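Local coordinates for protein DotI (Legionella pneumophila, PDB 3WZ4) that is a component of an inner-membrane complex essential for type IVB secretion, represented here by its periplasmic domain, whose own function is not established, at residues A9-W13 against R127-I131; Y24-Y29 against N57-K62; F39-G44 against G130-F134; A75-L79 against W90-P95. All coordinates share one frame; numbering follows the deposited sequence. Where two conformers were deposited one is given.

Interaction 1: A9-W13 against R127-I131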
loop_
_atom_site.group_PDB
_atom_site.type_symbol
_atom_site.label_atom_id
_atom_site.label_comp_id
_atom_site.label_asym_id
_atom_site.label_seq_id
_atom_site.Cartn_x
_atom_site.Cartn_y
_atom_site.Cartn_z
ATOM N N ALA A 9 6.348 -15.102 2.406
ATOM C CA ALA A 9 7.211 -13.939 2.237
ATOM C C ALA A 9 6.472 -12.804 1.536
ATOM O O ALA A 9 6.542 -11.650 1.962
ATOM C CB ALA A 9 8.457 -14.313 1.458
ATOM N N VAL A 10 5.774 -13.138 0.456
ATOM C CA VAL A 10 5.003 -12.154 -0.295
ATOM C C VAL A 10 3.932 -11.511 0.586
ATOM O O VAL A 10 3.670 -10.315 0.484
ATOM C CB VAL A 10 4.338 -12.784 -1.533
ATOM C CG1 VAL A 10 3.366 -11.807 -2.172
ATOM C CG2 VAL A 10 5.395 -13.241 -2.535
ATOM N N LEU A 11 3.320 -12.309 1.452
ATOM C CA LEU A 11 2.302 -11.797 2.366
ATOM C C LEU A 11 2.877 -10.785 3.360
ATOM O O LEU A 11 2.377 -9.668 3.472
ATOM C CB LEU A 11 1.609 -12.946 3.099
ATOM C CG LEU A 11 0.626 -13.758 2.254
ATOM C CD1 LEU A 11 0.413 -15.146 2.833
ATOM C CD2 LEU A 11 -0.695 -13.024 2.117
ATOM N N GLN A 12 3.925 -11.177 4.077
ATOM C CA GLN A 12 4.571 -10.271 5.021
ATOM C C GLN A 12 4.931 -8.962 4.332
ATOM O O GLN A 12 4.745 -7.878 4.887
ATOM C CB GLN A 12 5.829 -10.902 5.624
ATOM C CG GLN A 12 5.562 -12.120 6.494
ATOM C CD GLN A 12 6.698 -12.398 7.463
ATOM O OE1 GLN A 12 7.349 -11.474 7.957
ATOM N NE2 GLN A 12 6.944 -13.674 7.738
ATOM N N TRP A 13 5.433 -9.073 3.108
ATOM C CA TRP A 13 5.807 -7.911 2.316
ATOM C C TRP A 13 4.595 -7.033 1.989
ATOM O O TRP A 13 4.656 -5.807 2.112
ATOM C CB TRP A 13 6.500 -8.364 1.033
ATOM C CG TRP A 13 7.066 -7.253 0.210
ATOM C CD1 TRP A 13 8.300 -6.684 0.339
ATOM C CD2 TRP A 13 6.430 -6.586 -0.886
ATOM N NE1 TRP A 13 8.468 -5.698 -0.604
ATOM C CE2 TRP A 13 7.336 -5.620 -1.370
ATOM C CE3 TRP A 13 5.181 -6.709 -1.502
ATOM C CZ2 TRP A 13 7.032 -4.784 -2.441
ATOM C CZ3 TRP A 13 4.881 -5.877 -2.565
ATOM C CH2 TRP A 13 5.805 -4.927 -3.024
ATOM N N ARG A 127 13.823 -6.464 -4.473
ATOM C CA ARG A 127 12.906 -7.396 -3.826
ATOM C C ARG A 127 12.418 -8.468 -4.799
ATOM O O ARG A 127 12.086 -9.583 -4.393
ATOM C CB ARG A 127 11.722 -6.650 -3.214
ATOM C CG ARG A 127 10.861 -7.506 -2.301
ATOM C CD ARG A 127 11.706 -8.212 -1.246
ATOM N NE ARG A 127 10.884 -9.006 -0.335
ATOM C CZ ARG A 127 10.417 -10.221 -0.610
ATOM N NH1 ARG A 127 10.691 -10.794 -1.775
ATOM N NH2 ARG A 127 9.675 -10.863 0.282
ATOM N N GLY A 128 12.380 -8.126 -6.084
ATOM C CA GLY A 128 11.972 -9.065 -7.114
ATOM C C GLY A 128 10.478 -9.056 -7.362
ATOM O O GLY A 128 9.986 -9.701 -8.289
ATOM N N ILE A 129 9.750 -8.327 -6.525
ATOM C CA ILE A 129 8.308 -8.191 -6.682
ATOM C C ILE A 129 7.899 -6.738 -6.490
ATOM O O ILE A 129 8.608 -5.967 -5.842
ATOM C CB ILE A 129 7.533 -9.064 -5.671
ATOM C CG1 ILE A 129 8.009 -8.775 -4.244
ATOM C CG2 ILE A 129 7.678 -10.544 -6.005
ATOM C CD1 ILE A 129 7.193 -9.466 -3.178
ATOM N N GLY A 130 6.753 -6.376 -7.060
ATOM C CA GLY A 130 6.208 -5.039 -6.922
ATOM C C GLY A 130 4.698 -5.023 -7.053
ATOM O O GLY A 130 4.104 -5.938 -7.624
ATOM N N ILE A 131 4.074 -3.977 -6.522
ATOM C CA ILE A 131 2.626 -3.827 -6.596
ATOM C C ILE A 131 2.209 -3.204 -7.924
ATOM O O ILE A 131 2.696 -2.135 -8.294
ATOM C CB ILE A 131 2.104 -2.958 -5.442
ATOM C CG1 ILE A 131 2.370 -3.649 -4.100
ATOM C CG2 ILE A 131 0.620 -2.661 -5.620
ATOM C CD1 ILE A 131 2.155 -2.752 -2.898
HETATM O O HOH W 1 8.675 -10.944 3.188
#

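Interaction 2: Y24-Y29 against N57-K62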
loop_
_atom_site.group_PDB
_atom_site.type_symbol
_atom_site.label_atom_id
_atom_site.label_comp_id
_atom_site.label_asym_id
_atom_site.label_seq_id
_atom_site.Cartn_x
_atom_site.Cartn_y
_atom_site.Cartn_z
ATOM N N TYR A 24 2.043 8.420 7.370
ATOM C CA TYR A 24 2.617 9.700 6.973
ATOM C C TYR A 24 1.925 10.845 7.712
ATOM O O TYR A 24 1.007 10.613 8.499
ATOM C CB TYR A 24 2.490 9.899 5.462
ATOM C CG TYR A 24 1.066 10.081 4.985
ATOM C CD1 TYR A 24 0.252 8.987 4.721
ATOM C CD2 TYR A 24 0.533 11.349 4.796
ATOM C CE1 TYR A 24 -1.054 9.151 4.284
ATOM C CE2 TYR A 24 -0.773 11.524 4.362
ATOM C CZ TYR A 24 -1.559 10.425 4.107
ATOM O OH TYR A 24 -2.856 10.596 3.673
ATOM N N ASN A 25 2.366 12.074 7.463
ATOM C CA ASN A 25 1.780 13.237 8.129
ATOM C C ASN A 25 1.960 14.533 7.343
ATOM O O ASN A 25 2.618 14.550 6.302
ATOM C CB ASN A 25 2.342 13.397 9.544
ATOM C CG ASN A 25 3.850 13.553 9.559
ATOM O OD1 ASN A 25 4.382 14.574 9.128
ATOM N ND2 ASN A 25 4.547 12.539 10.066
ATOM N N PHE A 26 1.379 15.616 7.857
ATOM C CA PHE A 26 1.374 16.900 7.156
ATOM C C PHE A 26 2.778 17.451 6.902
ATOM O O PHE A 26 2.970 18.304 6.038
ATOM C CB PHE A 26 0.498 17.935 7.887
ATOM C CG PHE A 26 1.019 18.345 9.240
ATOM C CD1 PHE A 26 0.839 17.530 10.346
ATOM C CD2 PHE A 26 1.672 19.556 9.409
ATOM C CE1 PHE A 26 1.312 17.908 11.592
ATOM C CE2 PHE A 26 2.145 19.941 10.655
ATOM C CZ PHE A 26 1.966 19.114 11.747
ATOM N N VAL A 27 3.759 16.948 7.642
ATOM C CA VAL A 27 5.131 17.417 7.480
ATOM C C VAL A 27 5.941 16.564 6.503
ATOM O O VAL A 27 6.555 17.091 5.577
ATOM C CB VAL A 27 5.869 17.484 8.830
ATOM C CG1 VAL A 27 7.287 18.011 8.636
ATOM C CG2 VAL A 27 5.102 18.353 9.808
ATOM N N ASN A 28 5.932 15.248 6.700
ATOM C CA ASN A 28 6.827 14.364 5.949
ATOM C C ASN A 28 6.236 13.704 4.700
ATOM O O ASN A 28 6.888 12.870 4.075
ATOM C CB ASN A 28 7.411 13.282 6.870
ATOM C CG ASN A 28 6.394 12.217 7.253
ATOM O OD1 ASN A 28 5.267 12.208 6.764
ATOM N ND2 ASN A 28 6.801 11.299 8.124
ATOM N N TYR A 29 5.018 14.081 4.328
ATOM C CA TYR A 29 4.296 13.372 3.267
ATOM C C TYR A 29 5.088 13.170 1.970
ATOM O O TYR A 29 4.986 12.120 1.339
ATOM C CB TYR A 29 2.948 14.038 2.974
ATOM C CG TYR A 29 3.053 15.420 2.379
ATOM C CD1 TYR A 29 3.103 16.546 3.193
ATOM C CD2 TYR A 29 3.096 15.602 1.002
ATOM C CE1 TYR A 29 3.196 17.813 2.653
ATOM C CE2 TYR A 29 3.190 16.866 0.454
ATOM C CZ TYR A 29 3.237 17.967 1.285
ATOM O OH TYR A 29 3.330 19.225 0.741
ATOM N N ASN A 57 -7.619 12.846 0.640
ATOM C CA ASN A 57 -6.865 12.546 1.855
ATOM C C ASN A 57 -5.697 13.489 2.133
ATOM O O ASN A 57 -5.656 14.146 3.174
ATOM C CB ASN A 57 -6.384 11.091 1.828
ATOM C CG ASN A 57 -7.533 10.103 1.744
ATOM O OD1 ASN A 57 -8.690 10.496 1.597
ATOM N ND2 ASN A 57 -7.220 8.815 1.832
ATOM N N LEU A 58 -4.754 13.558 1.200
ATOM C CA LEU A 58 -3.568 14.393 1.379
ATOM C C LEU A 58 -3.926 15.856 1.638
ATOM O O LEU A 58 -3.216 16.553 2.365
ATOM C CB LEU A 58 -2.634 14.280 0.173
ATOM C CG LEU A 58 -1.349 15.115 0.231
ATOM C CD1 LEU A 58 -0.643 14.950 1.571
ATOM C CD2 LEU A 58 -0.418 14.748 -0.913
ATOM N N ASP A 59 -5.023 16.317 1.041
ATOM C CA ASP A 59 -5.465 17.699 1.214
ATOM C C ASP A 59 -5.955 17.955 2.632
ATOM O O ASP A 59 -5.689 19.013 3.205
ATOM C CB ASP A 59 -6.559 18.056 0.203
ATOM C CG ASP A 59 -6.010 18.269 -1.195
ATOM O OD1 ASP A 59 -4.893 18.816 -1.316
ATOM O OD2 ASP A 59 -6.690 17.884 -2.172
ATOM N N ALA A 60 -6.667 16.984 3.193
ATOM C CA ALA A 60 -7.185 17.099 4.552
ATOM C C ALA A 60 -6.081 16.932 5.593
ATOM O O ALA A 60 -6.075 17.608 6.625
ATOM C CB ALA A 60 -8.292 16.081 4.786
ATOM N N VAL A 61 -5.151 16.024 5.321
ATOM C CA VAL A 61 -4.025 15.805 6.216
ATOM C C VAL A 61 -3.217 17.088 6.372
ATOM O O VAL A 61 -2.864 17.474 7.486
ATOM C CB VAL A 61 -3.115 14.669 5.712
ATOM C CG1 VAL A 61 -1.815 14.641 6.493
ATOM C CG2 VAL A 61 -3.837 13.333 5.818
ATOM N N LYS A 62 -2.937 17.748 5.253
ATOM C CA LYS A 62 -2.208 19.012 5.269
ATOM C C LYS A 62 -3.032 20.124 5.915
ATOM O O LYS A 62 -2.542 20.842 6.786
ATOM C CB LYS A 62 -1.784 19.414 3.851
ATOM C CG LYS A 62 -0.804 18.440 3.203
ATOM C CD LYS A 62 -0.548 18.758 1.732
ATOM C CE LYS A 62 0.358 19.968 1.564
ATOM N NZ LYS A 62 0.781 20.143 0.144
HETATM O O HOH W 2 -4.738 8.278 3.895
#

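Interaction 3: F39-G44 against G130-F134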
loop_
_atom_site.group_PDB
_atom_site.type_symbol
_atom_site.label_atom_id
_atom_site.label_comp_id
_atom_site.label_asym_id
_atom_site.label_seq_id
_atom_site.Cartn_x
_atom_site.Cartn_y
_atom_site.Cartn_z
ATOM N N PHE A 39 8.118 -0.086 -3.641
ATOM C CA PHE A 39 7.153 -1.166 -3.481
ATOM C C PHE A 39 6.396 -1.425 -4.777
ATOM O O PHE A 39 5.809 -2.491 -4.958
ATOM C CB PHE A 39 6.132 -0.827 -2.387
ATOM C CG PHE A 39 6.692 -0.849 -0.993
ATOM C CD1 PHE A 39 7.232 -2.010 -0.466
ATOM C CD2 PHE A 39 6.652 0.284 -0.200
ATOM C CE1 PHE A 39 7.740 -2.034 0.821
ATOM C CE2 PHE A 39 7.156 0.268 1.089
ATOM C CZ PHE A 39 7.701 -0.893 1.598
ATOM N N PHE A 40 6.404 -0.446 -5.675
ATOM C CA PHE A 40 5.524 -0.484 -6.839
ATOM C C PHE A 40 6.239 -0.787 -8.148
ATOM O O PHE A 40 7.417 -0.480 -8.314
ATOM C CB PHE A 40 4.762 0.839 -6.969
ATOM C CG PHE A 40 3.807 1.100 -5.841
ATOM C CD1 PHE A 40 4.221 1.785 -4.712
ATOM C CD2 PHE A 40 2.493 0.660 -5.913
ATOM C CE1 PHE A 40 3.346 2.027 -3.675
ATOM C CE2 PHE A 40 1.611 0.897 -4.877
ATOM C CZ PHE A 40 2.036 1.582 -3.756
ATOM N N THR A 41 5.508 -1.398 -9.074
ATOM C CA THR A 41 5.989 -1.579 -10.434
ATOM C C THR A 41 5.727 -0.300 -11.217
ATOM O O THR A 41 5.071 0.616 -10.719
ATOM C CB THR A 41 5.260 -2.741 -11.138
ATOM O OG1 THR A 41 3.881 -2.397 -11.329
ATOM C CG2 THR A 41 5.355 -4.016 -10.312
ATOM N N ALA A 42 6.231 -0.245 -12.444
ATOM C CA ALA A 42 6.043 0.920 -13.298
ATOM C C ALA A 42 4.573 1.326 -13.353
ATOM O O ALA A 42 4.221 2.459 -13.027
ATOM C CB ALA A 42 6.577 0.643 -14.705
ATOM N N GLU A 43 3.714 0.395 -13.755
ATOM C CA GLU A 43 2.288 0.689 -13.876
ATOM C C GLU A 43 1.608 0.832 -12.513
ATOM O O GLU A 43 0.614 1.545 -12.378
ATOM C CB GLU A 43 1.577 -0.373 -14.722
ATOM C CG GLU A 43 1.480 -1.743 -14.070
ATOM C CD GLU A 43 2.771 -2.536 -14.165
ATOM O OE1 GLU A 43 3.733 -2.041 -14.798
ATOM O OE2 GLU A 43 2.821 -3.657 -13.605
ATOM N N GLY A 44 2.146 0.153 -11.505
ATOM C CA GLY A 44 1.597 0.232 -10.165
ATOM C C GLY A 44 1.781 1.613 -9.566
ATOM O O GLY A 44 0.892 2.136 -8.893
ATOM N N GLY A 130 6.753 -6.376 -7.060
ATOM C CA GLY A 130 6.208 -5.039 -6.922
ATOM C C GLY A 130 4.698 -5.023 -7.053
ATOM O O GLY A 130 4.104 -5.938 -7.624
ATOM N N ILE A 131 4.074 -3.977 -6.522
ATOM C CA ILE A 131 2.626 -3.827 -6.596
ATOM C C ILE A 131 2.209 -3.204 -7.924
ATOM O O ILE A 131 2.696 -2.135 -8.294
ATOM C CB ILE A 131 2.104 -2.958 -5.442
ATOM C CG1 ILE A 131 2.370 -3.649 -4.100
ATOM C CG2 ILE A 131 0.620 -2.661 -5.620
ATOM C CD1 ILE A 131 2.155 -2.752 -2.898
ATOM N N SER A 132 1.314 -3.883 -8.640
ATOM C CA SER A 132 0.794 -3.379 -9.911
ATOM C C SER A 132 -0.551 -2.678 -9.734
ATOM O O SER A 132 -0.919 -1.810 -10.523
ATOM C CB SER A 132 0.663 -4.512 -10.932
ATOM O OG SER A 132 1.933 -4.878 -11.445
ATOM N N GLN A 133 -1.286 -3.061 -8.697
ATOM C CA GLN A 133 -2.555 -2.416 -8.401
ATOM C C GLN A 133 -2.771 -2.322 -6.901
ATOM O O GLN A 133 -2.557 -3.287 -6.169
ATOM C CB GLN A 133 -3.725 -3.152 -9.058
ATOM C CG GLN A 133 -5.050 -2.416 -8.915
ATOM C CD GLN A 133 -6.204 -3.136 -9.584
ATOM O OE1 GLN A 133 -6.416 -4.328 -9.366
ATOM N NE2 GLN A 133 -6.960 -2.411 -10.401
ATOM N N PHE A 134 -3.198 -1.146 -6.458
ATOM C CA PHE A 134 -3.425 -0.875 -5.051
ATOM C C PHE A 134 -4.849 -0.347 -4.892
ATOM O O PHE A 134 -5.154 0.770 -5.306
ATOM C CB PHE A 134 -2.416 0.163 -4.561
ATOM C CG PHE A 134 -2.310 0.257 -3.066
ATOM C CD1 PHE A 134 -3.189 1.047 -2.342
ATOM C CD2 PHE A 134 -1.319 -0.432 -2.383
ATOM C CE1 PHE A 134 -3.086 1.144 -0.967
ATOM C CE2 PHE A 134 -1.212 -0.339 -1.007
ATOM C CZ PHE A 134 -2.094 0.450 -0.299
#

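Interaction 4: A75-L79 against W90-P95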
loop_
_atom_site.group_PDB
_atom_site.type_symbol
_atom_site.label_atom_id
_atom_site.label_comp_id
_atom_site.label_asym_id
_atom_site.label_seq_id
_atom_site.Cartn_x
_atom_site.Cartn_y
_atom_site.Cartn_z
ATOM N N ALA A 75 -4.904 -11.018 9.448
ATOM C CA ALA A 75 -3.797 -11.463 8.612
ATOM C C ALA A 75 -4.135 -11.292 7.134
ATOM O O ALA A 75 -5.290 -11.448 6.732
ATOM C CB ALA A 75 -3.449 -12.912 8.917
ATOM N N PRO A 76 -3.123 -10.955 6.323
ATOM C CA PRO A 76 -3.310 -10.849 4.874
ATOM C C PRO A 76 -3.530 -12.226 4.267
ATOM O O PRO A 76 -2.946 -13.202 4.741
ATOM C CB PRO A 76 -1.980 -10.263 4.395
ATOM C CG PRO A 76 -0.993 -10.679 5.427
ATOM C CD PRO A 76 -1.741 -10.644 6.728
ATOM N N ILE A 77 -4.365 -12.304 3.238
ATOM C CA ILE A 77 -4.643 -13.577 2.588
ATOM C C ILE A 77 -4.430 -13.492 1.082
ATOM O O ILE A 77 -4.632 -12.443 0.472
ATOM C CB ILE A 77 -6.090 -14.049 2.853
ATOM C CG1 ILE A 77 -7.091 -13.038 2.292
ATOM C CG2 ILE A 77 -6.323 -14.268 4.345
ATOM C CD1 ILE A 77 -8.538 -13.396 2.569
ATOM N N ILE A 78 -4.006 -14.602 0.489
ATOM C CA ILE A 78 -3.906 -14.694 -0.959
ATOM C C ILE A 78 -5.252 -15.135 -1.515
ATOM O O ILE A 78 -5.688 -16.259 -1.277
ATOM C CB ILE A 78 -2.819 -15.693 -1.385
ATOM C CG1 ILE A 78 -1.445 -15.199 -0.927
ATOM C CG2 ILE A 78 -2.838 -15.904 -2.896
ATOM C CD1 ILE A 78 -0.351 -16.229 -1.075
ATOM N N LEU A 79 -5.920 -14.236 -2.232
ATOM C CA LEU A 79 -7.200 -14.549 -2.854
ATOM C C LEU A 79 -6.985 -15.458 -4.055
ATOM O O LEU A 79 -7.805 -16.330 -4.349
ATOM C CB LEU A 79 -7.909 -13.268 -3.302
ATOM C CG LEU A 79 -8.248 -12.225 -2.234
ATOM C CD1 LEU A 79 -8.869 -11.000 -2.879
ATOM C CD2 LEU A 79 -9.181 -12.805 -1.174
ATOM N N TRP A 90 0.295 -12.485 -7.419
ATOM C CA TRP A 90 -0.472 -12.779 -6.219
ATOM C C TRP A 90 -1.483 -11.675 -5.978
ATOM O O TRP A 90 -1.130 -10.495 -5.974
ATOM C CB TRP A 90 0.437 -12.829 -4.988
ATOM C CG TRP A 90 1.453 -13.922 -4.977
ATOM C CD1 TRP A 90 1.343 -15.140 -4.364
ATOM C CD2 TRP A 90 2.750 -13.891 -5.577
ATOM N NE1 TRP A 90 2.490 -15.869 -4.557
ATOM C CE2 TRP A 90 3.369 -15.127 -5.300
ATOM C CE3 TRP A 90 3.448 -12.940 -6.327
ATOM C CZ2 TRP A 90 4.650 -15.437 -5.748
ATOM C CZ3 TRP A 90 4.720 -13.249 -6.772
ATOM C CH2 TRP A 90 5.308 -14.488 -6.482
ATOM N N ARG A 91 -2.741 -12.045 -5.774
ATOM C CA ARG A 91 -3.738 -11.070 -5.353
ATOM C C ARG A 91 -3.905 -11.172 -3.842
ATOM O O ARG A 91 -4.442 -12.154 -3.328
ATOM C CB ARG A 91 -5.067 -11.288 -6.081
ATOM C CG ARG A 91 -5.856 -10.002 -6.290
ATOM C CD ARG A 91 -7.080 -10.212 -7.172
ATOM N NE ARG A 91 -6.731 -10.605 -8.537
ATOM C CZ ARG A 91 -6.469 -9.750 -9.522
ATOM N NH1 ARG A 91 -6.507 -8.444 -9.299
ATOM N NH2 ARG A 91 -6.167 -10.202 -10.730
ATOM N N VAL A 92 -3.422 -10.154 -3.135
ATOM C CA VAL A 92 -3.400 -10.161 -1.675
ATOM C C VAL A 92 -4.353 -9.144 -1.054
ATOM O O VAL A 92 -4.413 -7.993 -1.479
ATOM C CB VAL A 92 -1.980 -9.886 -1.146
ATOM C CG1 VAL A 92 -2.002 -9.666 0.358
ATOM C CG2 VAL A 92 -1.043 -11.030 -1.521
ATOM N N GLN A 93 -5.082 -9.578 -0.031
ATOM C CA GLN A 93 -6.057 -8.725 0.628
ATOM C C GLN A 93 -5.818 -8.680 2.134
ATOM O O GLN A 93 -5.509 -9.697 2.754
ATOM C CB GLN A 93 -7.470 -9.225 0.338
ATOM C CG GLN A 93 -8.565 -8.331 0.886
ATOM C CD GLN A 93 -9.940 -8.753 0.419
ATOM O OE1 GLN A 93 -10.374 -8.391 -0.675
ATOM N NE2 GLN A 93 -10.632 -9.536 1.242
HETATM N N MSE A 94 -5.957 -7.491 2.713
HETATM C CA MSE A 94 -5.767 -7.314 4.148
HETATM C C MSE A 94 -6.601 -6.151 4.664
HETATM O O MSE A 94 -6.582 -5.065 4.087
HETATM C CB MSE A 94 -4.289 -7.079 4.476
HETATM C CG MSE A 94 -3.956 -7.227 5.959
HETATM SE SE MSE A 94 -2.076 -6.896 6.379
HETATM C CE MSE A 94 -2.055 -4.966 6.092
ATOM N N PRO A 95 -7.349 -6.380 5.752
ATOM C CA PRO A 95 -8.118 -5.318 6.404
ATOM C C PRO A 95 -7.238 -4.528 7.369
ATOM O O PRO A 95 -6.359 -5.100 8.010
ATOM C CB PRO A 95 -9.178 -6.098 7.181
ATOM C CG PRO A 95 -8.486 -7.368 7.550
ATOM C CD PRO A 95 -7.546 -7.686 6.406
#

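Interaction 1: A9-W13 against R127-I131
Trp13 lies against Arg127, Ile129, Gly130 and Ile131, and its indole makes most of the contact. The methyl CD1 of Ile129 sits over one face of the indole in a CH-pi contact, 4.1 Å from the centroid of the six-membered ring. On the benzo ring, Trp13 CZ3 meets Ile131 CG1 at 3.7 Å, obliquely, and Trp13 CH2 packs on Gly130 CA. At the pyrrole end, Trp13 NE1 approaches Arg127 CG to 3.4 Å. Trp13 and Arg127 run past one another from opposite directions, with ring and guanidinium planes 70° apart. Ile129 CD1 also touches Val10 CG2 at 4.2 Å, so this methyl fits between valine and tryptophan. The Trp13 side chain leaves the helix with CG anti to the backbone N (chi1 -174°), which carries the ring out to the strand. This is a helix-on-sheet contact: helix 7-21 lies across the strand that starts at Ile129, and the two short axes cross at -42°. The family belongs to the NTF2 clan, whose members pack helices on a curved antiparallel sheet. A water joins the two segments at their polar edge. It donates to Ala9 O at 2.6 Å and accepts from Arg127 NH2 at 3.1 Å, lying in the guanidinium plane. Ala9 O also accepts the helical bond from Trp13 N. Arg127 NH1 is hydrogen-bonded to Gln5 OE1, which helps to fix the guanidinium. Further in, Ile117 of strand 106-119 touches Val10, Trp13 and Ile129, and the Phe39 ring meets the indole.

Interaction 2: Y24-Y29 against N57-K62
Tyr29 reaches across to Leu58 and Lys62 of helix 57-63. Its CB lies 4.0 Å from Leu58 CD1. Leu58 CD1 then covers CG and CD2, in a CH-pi contact 4.2 Å from the Tyr29 ring centroid. The methylene CD of Lys62 is also over a ring face, 26° off the normal, and Lys62 CE follows close to CE1 and CZ. At the tip, Lys62 NZ donates a hydrogen bond of 2.8 Å to Tyr29 OH. The lysine chain bends at chi3 (75°), which lets its methylenes run across the ring before the ammonium meets the hydroxyl. The contact joins the short edge strand 24-25 and the turn after it to helix 57-63. That turn is an Asx turn: Asn25 OD1 accepts from Val27 N, in the carbonyl plane and on a lone pair. Asn28 N donates to the same oxygen from above that plane. In return, Asn28 OD1 accepts from Asn25 N at 3.0 Å. Val61 lies between the turn and Tyr24. Its CG1 faces the backbone at Asn25 and Phe26, while its CG2 lies 3.6 Å from Tyr24 OH. Phe26 CB rests on Val61 O at 3.4 Å. A water is hydrogen-bonded to Tyr24 OH at 3.0 Å and accepts a weak bond from Asn57 ND2. Val68 of the neighbouring strand 67-84 touches both Tyr24 and Val61.

Interaction 3: F39-G44 against G130-F134
Phe40 and Ile131 lie at an angle to each other, with Ile131 CD1 over one face of the phenylalanine ring. Ile131 CB comes to 3.7 Å from Phe40 CD2, and Ile131 CG2 reaches Phe40 CE2. Phe134 meets the far end of the ring obliquely, with its CD2 at 4.1 Å from Phe40 CE2. The backbones hold these side chains together through a single bridge between Phe40 and Ile131. Ile131 N donates to Phe39 O at 2.8 Å, and Thr41 N donates to Ile131 O at 3.0 Å. The chain then enters helix 42-54. Thr41 is its N-cap: OG1 stands between the backbone N and the carbonyl carbon (chi1 67°), and there it accepts from Gly44 N at 3.1 Å. Ser132 OG donates to Glu43 OE2 at 2.6 Å, approaching on the anti side of the carboxylate. The Glu43 chain is bent at chi2, which turns its carboxylate back to the serine. Gly44 CA makes a CA-H...O contact of 3.2 Å with Ile131 O, so the helix start lies close against the strand. Ser132 and Gln133 form a classic beta bulge opposite Leu116 of strand 106-119, and the edge strand turns a corner there. Phe48 of helix 42-54 stacks on Phe40 and meets Phe134 edge-to-face. On the side of helix 7-21, Ala17 touches Phe39 and Ile131, while Ala21 touches Phe134.

Interaction 4: A75-L79 against W90-P95
The hairpin of strands 67-84 and 87-101 is joined here in antiparallel register. Ile77 and Gln93 are a hydrogen-bonded pair. Ile77 N donates to Gln93 O at 2.9 Å, and Gln93 N returns a bond of the same kind to Ile77 O. Ile78 and Val92 follow as a non-hydrogen-bonded pair, with Ile78 CG1 at 4.2 Å from Val92 CG2. The next bond runs from Leu79 N to Arg91 O at 2.8 Å. The first strand turns a corner at Leu79. The side chains sort onto the two sheet faces. On the face with Ile78 and Val92, Ile78 and Trp90 run alongside each other, and Ile78 CD1 meets Trp90 CD1 at 3.9 Å. Pro76 packs in the same manner on selenomethionine Met94, with Pro76 CD at 3.8 Å from Met94 SE. The Met94 chain is extended through chi2 (-179°), which brings the selenium level with the proline ring. On the face with Ile77 and Gln93, Leu79 crosses the glutamine at an angle. Its CD1 lies 3.7 Å from Gln93 OE1 and 3.9 Å from Gln93 CB. That OE1 has a weak hydrogen bond to Thr114 OG1, and Trp90 NE1 is bonded to Asp7 OD1. Helix 7-21 covers Val92 through Ala14, and Met94 through Asn15 and Ala18. Paired long strands with a helix across one face are consistent with the curved antiparallel sheet of the NTF2 clan.

From the N terminus, helix 7-21 opens interaction 1, which closes at strand 129-138 and spans most of the domain. Interactions 2 and 4 fall within that span. Interaction 2 closes first, tying edge strand 24-25 to helix 57-63, and interaction 4 then closes the hairpin of strands 67-84 and 87-101. Interaction 3 starts between the two segments of interaction 2 and ends on strand 129-138, so these two cross. Interaction 3 also spans interaction 4. Interactions 1 and 3 share Gly130 and Ile131, through which helix 7-21 and the start of helix 42-54 both rest on edge strand 129-138. Leu11 and Val10 touch interaction 4, whereas interaction 2 lies apart, about 26 Å from interaction 1 between centres.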